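Local coordinates for putative major capsid protein (Cafeteriavirus-dependent mavirus, PDB 6G44) that probably builds the protein shell of the virophage as a trimeric capsid subunit of the double jelly-roll type, at residues P108-N113 with L206-T211; Y288-I293 with R476-Y481. One frame throughout, in Å; residues are numbered along the deposited sequence. Where two conformers were deposited one is given.

Interaction 1. Residues P108-N113 with L206-T211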
ATOM      1  N   PRO C 108     -20.738  -5.049 -24.156  1.00 12.48           N
ATOM      2  CA  PRO C 108     -20.651  -6.499 -24.273  1.00 12.21           C
ATOM      3  C   PRO C 108     -19.746  -7.027 -25.377  1.00 11.76           C
ATOM      4  O   PRO C 108     -19.166  -8.102 -25.233  1.00 13.17           O
ATOM      5  CB  PRO C 108     -22.094  -6.936 -24.519  1.00 13.15           C
ATOM      6  CG  PRO C 108     -22.936  -5.796 -24.205  1.00 13.95           C
ATOM      7  CD  PRO C 108     -22.117  -4.552 -24.215  1.00 12.70           C
ATOM      8  N   VAL C 109     -19.636  -6.265 -26.463  1.00 11.91           N
ATOM      9  CA  VAL C 109     -18.797  -6.647 -27.581  0.50 11.71           C
ATOM     10  C   VAL C 109     -18.237  -5.373 -28.222  1.00 11.49           C
ATOM     11  O   VAL C 109     -18.910  -4.329 -28.276  1.00 12.46           O
ATOM     12  CB  VAL C 109     -19.556  -7.557 -28.583  0.50 11.90           C
ATOM     13  CG1 VAL C 109     -20.846  -6.907 -29.061  0.50 11.82           C
ATOM     14  CG2 VAL C 109     -18.653  -7.930 -29.750  0.50 12.14           C
ATOM     15  N   ALA C 110     -16.976  -5.471 -28.625  1.00 10.80           N
ATOM     16  CA  ALA C 110     -16.276  -4.412 -29.327  1.00 11.80           C
ATOM     17  C   ALA C 110     -15.539  -5.009 -30.509  1.00 11.47           C
ATOM     18  O   ALA C 110     -15.031  -6.146 -30.453  1.00 12.39           O
ATOM     19  CB  ALA C 110     -15.309  -3.722 -28.374  1.00 11.59           C
ATOM     20  N   VAL C 111     -15.497  -4.238 -31.597  1.00 12.12           N
ATOM     21  CA  VAL C 111     -14.696  -4.577 -32.750  1.00 12.49           C
ATOM     22  C   VAL C 111     -13.762  -3.415 -33.041  1.00 12.46           C
ATOM     23  O   VAL C 111     -14.201  -2.280 -33.201  1.00 13.20           O
ATOM     24  CB  VAL C 111     -15.548  -4.891 -34.001  1.00 13.30           C
ATOM     25  CG1 VAL C 111     -14.646  -5.235 -35.169  1.00 14.86           C
ATOM     26  CG2 VAL C 111     -16.507  -6.032 -33.700  1.00 13.47           C
ATOM     27  N   ILE C 112     -12.466  -3.701 -33.068  1.00 11.76           N
ATOM     28  CA  ILE C 112     -11.470  -2.715 -33.455  1.00 12.00           C
ATOM     29  C   ILE C 112     -10.891  -3.110 -34.814  1.00 11.70           C
ATOM     30  O   ILE C 112     -10.565  -4.269 -35.031  1.00 12.64           O
ATOM     31  CB  ILE C 112     -10.375  -2.556 -32.373  1.00 12.49           C
ATOM     32  CG1 ILE C 112     -11.022  -2.030 -31.083  1.00 12.75           C
ATOM     33  CG2 ILE C 112      -9.269  -1.610 -32.873  1.00 12.54           C
ATOM     34  CD1 ILE C 112     -10.066  -1.847 -29.905  1.00 12.85           C
ATOM     35  N   ASN C 113     -10.837  -2.137 -35.722  1.00 11.92           N
ATOM     36  CA  ASN C 113     -10.233  -2.296 -37.044  1.00 12.50           C
ATOM     37  C   ASN C 113      -8.973  -1.450 -37.103  1.00 11.20           C
ATOM     38  O   ASN C 113      -9.029  -0.222 -36.938  1.00 11.48           O
ATOM     39  CB  ASN C 113     -11.249  -1.867 -38.104  1.00 13.01           C
ATOM     40  CG  ASN C 113     -10.752  -2.058 -39.528  1.00 13.10           C
ATOM     41  OD1 ASN C 113      -9.582  -1.879 -39.826  1.00 13.91           O
ATOM     42  ND2 ASN C 113     -11.680  -2.374 -40.428  1.00 15.89           N
ATOM     43  N   LEU C 206     -10.325   1.632 -22.531  1.00 10.76           N
ATOM     44  CA  LEU C 206     -11.058   0.541 -23.171  1.00 11.46           C
ATOM     45  C   LEU C 206     -10.302  -0.772 -23.049  1.00 11.17           C
ATOM     46  O   LEU C 206      -9.132  -0.824 -23.445  1.00 11.33           O
ATOM     47  CB  LEU C 206     -11.253   0.860 -24.653  1.00 11.98           C
ATOM     48  CG  LEU C 206     -11.986  -0.186 -25.491  1.00 12.26           C
ATOM     49  CD1 LEU C 206     -13.361  -0.526 -24.965  1.00 12.97           C
ATOM     50  CD2 LEU C 206     -12.080   0.313 -26.937  1.00 13.15           C
ATOM     51  N   VAL C 207     -10.976  -1.829 -22.554  1.00 11.49           N
ATOM     52  CA  VAL C 207     -10.410  -3.169 -22.438  1.00 12.13           C
ATOM     53  C   VAL C 207     -10.927  -4.008 -23.597  1.00 12.60           C
ATOM     54  O   VAL C 207     -11.985  -4.648 -23.521  1.00 13.27           O
ATOM     55  CB  VAL C 207     -10.783  -3.784 -21.075  1.00 12.47           C
ATOM     56  CG1 VAL C 207     -10.275  -5.205 -20.921  1.00 12.98           C
ATOM     57  CG2 VAL C 207     -10.238  -2.886 -19.973  1.00 12.84           C
ATOM     58  N   ALA C 208     -10.197  -3.947 -24.705  1.00 11.65           N
ATOM     59  CA  ALA C 208     -10.611  -4.622 -25.960  1.00 12.39           C
ATOM     60  C   ALA C 208      -9.394  -4.879 -26.799  1.00 12.53           C
ATOM     61  O   ALA C 208      -8.649  -3.946 -27.066  1.00 13.94           O
ATOM     62  CB  ALA C 208     -11.613  -3.767 -26.717  1.00 12.43           C
ATOM     63  N   ASN C 209      -9.191  -6.111 -27.250  1.00 12.32           N
ATOM     64  CA  ASN C 209      -8.009  -6.395 -28.088  1.00 12.73           C
ATOM     65  C   ASN C 209      -7.952  -5.433 -29.309  1.00 12.69           C
ATOM     66  O   ASN C 209      -9.003  -5.187 -29.918  1.00 13.06           O
ATOM     67  CB  ASN C 209      -8.035  -7.836 -28.581  1.00 13.97           C
ATOM     68  CG  ASN C 209      -7.919  -8.864 -27.453  1.00 15.05           C
ATOM     69  OD1 ASN C 209      -8.681  -8.815 -26.477  1.00 17.40           O
ATOM     70  ND2 ASN C 209      -6.993  -9.801 -27.593  1.00 14.04           N
ATOM     71  N   PRO C 210      -6.794  -4.858 -29.650  1.00 11.91           N
ATOM     72  CA  PRO C 210      -5.454  -5.100 -29.100  1.00 11.91           C
ATOM     73  C   PRO C 210      -4.973  -4.033 -28.106  1.00 11.39           C
ATOM     74  O   PRO C 210      -3.748  -3.859 -27.949  1.00 12.38           O
ATOM     75  CB  PRO C 210      -4.596  -5.048 -30.359  1.00 12.15           C
ATOM     76  CG  PRO C 210      -5.241  -3.923 -31.123  1.00 12.07           C
ATOM     77  CD  PRO C 210      -6.716  -4.025 -30.868  1.00 11.97           C
ATOM     78  N   THR C 211      -5.876  -3.351 -27.410  1.00 11.48           N
ATOM     79  CA  THR C 211      -5.444  -2.257 -26.533  1.00 11.23           C
ATOM     80  C   THR C 211      -4.545  -2.781 -25.433  1.00 11.78           C
ATOM     81  O   THR C 211      -4.641  -3.916 -24.978  1.00 12.11           O
ATOM     82  CB  THR C 211      -6.590  -1.445 -25.897  1.00 11.65           C
ATOM     83  OG1 THR C 211      -7.266  -2.237 -24.917  1.00 12.37           O
ATOM     84  CG2 THR C 211      -7.566  -0.889 -26.943  1.00 12.44           C
TER
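Ile112 and Ala110 turn their side chains from one face of a strand onto the loop 206-211; the side-chain groups that meet are apolar, and the isoleucine methyl also rests on the carbonyl oxygens of Ala208 and Asn209. In this double jelly-roll capsid protein the strand 110-114 is bonded between strands 117-121 and 222-235 of the large antiparallel sheet, and the loop, which follows strand 195-205, lies across that sheet as a buried layer. The tight part surrounds Ile112. Its CG1 lies beside the backbone N (chi1 -63°), and an extended second torsion carries CD1 out into the bend of the loop. There CD1 comes within 3.5 Å of Asn209 O and also meets the methyls Leu206 CD2 and Ala208 CB. The other branch, CG2, touches Pro210 CD at 4.0 Å, the isoleucine and the proline ring crossing at a slant. Isoleucine suits this place: its long arm puts CD1 among Leu206, Ala208 and Thr211, its short arm CG2 covers the proline ring, and both touch Pro210 CD. Toward the start of the strand the packing thins to a single methyl pair, Ala110 CB on Ala208 CB at 4.1 Å; small residues here let the chains pass closely. The opposite face of the strand, bearing Val111 and Asn113, turns from the loop and is partly exposed.

Part of the loop's shape comes from within it, though Asn104 OD1 also holds Val207 N. A cis peptide precedes Pro210, and Thr211 N donates to Ala208 O, which makes residues 208-211 a type VIa turn. Thr211 turns its hydroxyl back to the loop backbone, where OG1 can donate to Leu206 O or Ala208 O, and presents the methyl CG2 to Ile112 CD1 at 4.0 Å.

Interaction 2. Residues Y288-I293 with R476-Y481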
ATOM      1  N   TYR C 288       2.894  -6.982 -30.149  1.00 12.72           N
ATOM      2  CA  TYR C 288       2.055  -6.551 -28.998  1.00 13.06           C
ATOM      3  C   TYR C 288       1.490  -7.783 -28.313  1.00 12.88           C
ATOM      4  O   TYR C 288       0.990  -8.695 -28.952  1.00 12.50           O
ATOM      5  CB  TYR C 288       0.878  -5.688 -29.448  1.00 12.85           C
ATOM      6  CG  TYR C 288       1.305  -4.439 -30.172  1.00 12.39           C
ATOM      7  CD1 TYR C 288       1.674  -4.511 -31.505  1.00 12.66           C
ATOM      8  CD2 TYR C 288       1.359  -3.203 -29.534  1.00 12.75           C
ATOM      9  CE1 TYR C 288       2.104  -3.379 -32.178  1.00 12.56           C
ATOM     10  CE2 TYR C 288       1.797  -2.060 -30.196  1.00 12.81           C
ATOM     11  CZ  TYR C 288       2.180  -2.179 -31.517  1.00 12.61           C
ATOM     12  OH  TYR C 288       2.612  -1.073 -32.197  1.00 13.09           O
ATOM     13  N   ASN C 289       1.554  -7.767 -26.982  1.00 13.69           N
ATOM     14  CA  ASN C 289       0.948  -8.809 -26.162  1.00 13.96           C
ATOM     15  C   ASN C 289      -0.552  -8.490 -26.071  1.00 13.48           C
ATOM     16  O   ASN C 289      -0.938  -7.421 -25.608  1.00 13.37           O
ATOM     17  CB  ASN C 289       1.599  -8.778 -24.761  1.00 15.40           C
ATOM     18  CG  ASN C 289       1.377 -10.056 -23.980  1.00 19.26           C
ATOM     19  OD1 ASN C 289       0.603 -10.889 -24.353  1.00 21.82           O
ATOM     20  ND2 ASN C 289       2.160 -10.234 -22.927  1.00 24.01           N
ATOM     21  N   THR C 290      -1.388  -9.389 -26.584  1.00 13.40           N
ATOM     22  CA  THR C 290      -2.828  -9.165 -26.695  1.00 13.99           C
ATOM     23  C   THR C 290      -3.568 -10.446 -26.305  1.00 14.57           C
ATOM     24  O   THR C 290      -4.120 -11.134 -27.161  1.00 13.96           O
ATOM     25  CB  THR C 290      -3.222  -8.694 -28.127  1.00 13.73           C
ATOM     26  OG1 THR C 290      -2.756  -9.654 -29.074  1.00 13.47           O
ATOM     27  CG2 THR C 290      -2.620  -7.350 -28.413  1.00 14.33           C
ATOM     28  N   PRO C 291      -3.604 -10.756 -24.994  1.00 15.04           N
ATOM     29  CA  PRO C 291      -4.217 -12.012 -24.530  1.00 14.43           C
ATOM     30  C   PRO C 291      -5.623 -12.241 -25.041  1.00 13.61           C
ATOM     31  O   PRO C 291      -6.387 -11.294 -25.176  1.00 13.51           O
ATOM     32  CB  PRO C 291      -4.238 -11.859 -23.009  1.00 15.09           C
ATOM     33  CG  PRO C 291      -3.302 -10.763 -22.674  1.00 15.97           C
ATOM     34  CD  PRO C 291      -3.125  -9.907 -23.882  1.00 15.77           C
ATOM     35  N   LEU C 292      -5.948 -13.502 -25.328  1.00 13.12           N
ATOM     36  CA  LEU C 292      -7.273 -13.871 -25.828  1.00 14.11           C
ATOM     37  C   LEU C 292      -8.063 -14.606 -24.733  1.00 13.90           C
ATOM     38  O   LEU C 292      -7.677 -15.678 -24.288  1.00 14.55           O
ATOM     39  CB  LEU C 292      -7.108 -14.772 -27.056  1.00 15.59           C
ATOM     40  CG  LEU C 292      -8.388 -15.195 -27.753  1.00 18.13           C
ATOM     41  CD1 LEU C 292      -9.115 -13.991 -28.332  1.00 19.62           C
ATOM     42  CD2 LEU C 292      -8.010 -16.190 -28.844  1.00 19.69           C
ATOM     43  N   ILE C 293      -9.144 -14.000 -24.285  1.00 13.86           N
ATOM     44  CA  ILE C 293      -9.991 -14.563 -23.227  1.00 14.07           C
ATOM     45  C   ILE C 293     -11.242 -15.080 -23.902  1.00 14.35           C
ATOM     46  O   ILE C 293     -11.894 -14.333 -24.664  1.00 15.65           O
ATOM     47  CB  ILE C 293     -10.361 -13.507 -22.175  1.00 15.81           C
ATOM     48  CG1 ILE C 293      -9.139 -13.102 -21.335  1.00 16.84           C
ATOM     49  CG2 ILE C 293     -11.425 -14.050 -21.231  1.00 17.50           C
ATOM     50  CD1 ILE C 293      -8.031 -12.322 -22.014  1.00 17.71           C
ATOM     51  N   ARG C 476      -5.595 -17.267 -23.183  1.00 14.65           N
ATOM     52  CA  ARG C 476      -4.531 -17.766 -24.046  1.00 14.44           C
ATOM     53  C   ARG C 476      -3.516 -16.678 -24.387  1.00 14.77           C
ATOM     54  O   ARG C 476      -3.884 -15.524 -24.637  1.00 14.33           O
ATOM     55  CB  ARG C 476      -5.093 -18.303 -25.357  1.00 15.29           C
ATOM     56  CG  ARG C 476      -5.786 -19.643 -25.239  1.00 16.41           C
ATOM     57  CD  ARG C 476      -6.194 -20.084 -26.630  1.00 16.78           C
ATOM     58  NE  ARG C 476      -6.534 -21.499 -26.661  1.00 18.07           N
ATOM     59  CZ  ARG C 476      -7.759 -21.990 -26.496  1.00 19.18           C
ATOM     60  NH1 ARG C 476      -7.936 -23.306 -26.563  1.00 21.11           N
ATOM     61  NH2 ARG C 476      -8.801 -21.202 -26.270  1.00 19.75           N
ATOM     62  N   ASP C 477      -2.256 -17.084 -24.452  1.00 14.23           N
ATOM     63  CA  ASP C 477      -1.186 -16.193 -24.906  1.00 15.19           C
ATOM     64  C   ASP C 477      -1.386 -15.984 -26.419  1.00 15.07           C
ATOM     65  O   ASP C 477      -1.572 -16.933 -27.182  1.00 15.63           O
ATOM     66  CB  ASP C 477       0.175 -16.797 -24.606  1.00 15.52           C
ATOM     67  CG  ASP C 477       0.432 -16.988 -23.093  1.00 16.26           C
ATOM     68  OD1 ASP C 477      -0.236 -16.348 -22.262  1.00 18.80           O
ATOM     69  OD2 ASP C 477       1.328 -17.746 -22.750  1.00 16.19           O
ATOM     70  N   ASN C 478      -1.365 -14.724 -26.826  1.00 14.29           N
ATOM     71  CA  ASN C 478      -1.781 -14.323 -28.161  1.00 14.54           C
ATOM     72  C   ASN C 478      -1.074 -13.023 -28.473  1.00 14.00           C
ATOM     73  O   ASN C 478      -1.047 -12.100 -27.653  1.00 13.94           O
ATOM     74  CB  ASN C 478      -3.277 -14.160 -28.175  1.00 14.90           C
ATOM     75  CG  ASN C 478      -3.823 -13.845 -29.537  1.00 15.97           C
ATOM     76  OD1 ASN C 478      -3.651 -14.628 -30.459  1.00 17.49           O
ATOM     77  ND2 ASN C 478      -4.521 -12.730 -29.658  1.00 16.74           N
ATOM     78  N   LEU C 479      -0.487 -12.946 -29.667  1.00 13.73           N
ATOM     79  CA  LEU C 479       0.275 -11.764 -30.059  1.00 14.15           C
ATOM     80  C   LEU C 479      -0.319 -11.122 -31.285  1.00 13.75           C
ATOM     81  O   LEU C 479      -0.831 -11.817 -32.161  1.00 15.19           O
ATOM     82  CB  LEU C 479       1.701 -12.117 -30.377  1.00 14.79           C
ATOM     83  CG  LEU C 479       2.564 -12.710 -29.276  1.00 17.47           C
ATOM     84  CD1 LEU C 479       4.012 -12.855 -29.744  1.00 18.32           C
ATOM     85  CD2 LEU C 479       2.481 -11.993 -27.950  1.00 18.09           C
ATOM     86  N   THR C 480      -0.249  -9.794 -31.320  1.00 13.11           N
ATOM     87  CA  THR C 480      -0.606  -9.004 -32.494  1.00 13.35           C
ATOM     88  C   THR C 480       0.695  -8.490 -33.120  1.00 13.38           C
ATOM     89  O   THR C 480       1.623  -8.026 -32.437  1.00 13.18           O
ATOM     90  CB  THR C 480      -1.557  -7.874 -32.085  1.00 13.49           C
ATOM     91  OG1 THR C 480      -2.787  -8.470 -31.646  1.00 13.94           O
ATOM     92  CG2 THR C 480      -1.850  -6.927 -33.269  1.00 13.82           C
ATOM     93  N   TYR C 481       0.757  -8.577 -34.457  1.00 13.92           N
ATOM     94  CA  TYR C 481       1.940  -8.190 -35.230  1.00 14.31           C
ATOM     95  C   TYR C 481       1.584  -7.032 -36.149  1.00 14.51           C
ATOM     96  O   TYR C 481       0.590  -7.090 -36.890  1.00 14.96           O
ATOM     97  CB  TYR C 481       2.446  -9.359 -36.072  1.00 14.58           C
ATOM     98  CG  TYR C 481       2.782 -10.579 -35.268  1.00 14.87           C
ATOM     99  CD1 TYR C 481       1.806 -11.518 -34.967  1.00 15.62           C
ATOM    100  CD2 TYR C 481       4.065 -10.777 -34.773  1.00 15.42           C
ATOM    101  CE1 TYR C 481       2.108 -12.640 -34.211  1.00 15.76           C
ATOM    102  CE2 TYR C 481       4.362 -11.885 -34.014  1.00 16.41           C
ATOM    103  CZ  TYR C 481       3.379 -12.811 -33.740  1.00 16.33           C
ATOM    104  OH  TYR C 481       3.726 -13.917 -32.989  1.00 18.04           O
TER
HETATM  105  O   HOH W   1      -0.975 -12.910 -24.478  1.00 23.41           O
HETATM  106  O   HOH W   2      -8.901 -18.096 -25.102  1.00 16.27           O
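Thr290 OG1 sits between its own backbone N and carbonyl carbon (chi1 56°), a setting that turns it to the hydroxyl of Thr480. The side chains cross at about a right angle, and OG1 meets OG1 at 2.8 Å in a hydrogen bond in which either could be the donor. Threonine suits position 290 because one carbon carries both hydroxyl and methyl: while OG1 bonds, CG2 packs on Thr480 CB and on Pro210 of the loop 206-211. Asn478 supplies the third group: with CG anti to the backbone N (chi1 -176°), its amide swings across to Thr290. ND2 donates to Thr290 O over 3.0 Å, with the acceptor close to the amide plane.

That bond replaces a missing backbone link. Strands 286-305 and 464-482 run antiparallel in a sheet of the double jelly-roll, and both are interrupted here, yet the register survives the break. Tyr288 and Thr480 form a hydrogen-bonded pair, with Tyr288 N to Thr480 O at 2.8 Å; Leu292 and Arg476 form another, with Arg476 N to Leu292 O at 2.8 Å. Between them Thr290 N still donates to Asn478 O at 2.9 Å, but the return bond comes from the asparagine side chain. Asn478 N donates instead to a water 3.0 Å away, which in turn donates to Asn289 OD1. Asparagine suits the gap because its amide can stand in for a peptide N-H. Pro291 follows Thr290 where no N-H is needed to pair with the facing strand.

At the far ends the side chains reach elsewhere: Tyr288 OH bonds Pro221 O, and Arg476 bonds Asn330 and makes a salt bridge with Glu296. Leu479, on the face shared with Asn289, packs its CD2 against Asn289 CA at 4.0 Å and also meets Leu11 of the second subunit and Ile31 of the third.

Interactions 1 and 2 lie on the same side of the chain's centre, with their own centres about 12 Å apart, and the loop 206-211 is the layer between them. While Ile112 packs on the loop from the strand 110-114, Asn209 faces the other contact: its ND2 makes a probable hydrogen bond of 2.9 Å to Pro291 O. Beside it Pro210 CB packs on Thr290 CG2 at 3.6 Å, next to the threonine pair of interaction 2. Gln212, just past the loop, adds a bond to Asn289 O. The loop thus links two antiparallel sheets of the chain. A glycerol, probably from crystallisation, lies about 4 Å from the Pro291 side chain.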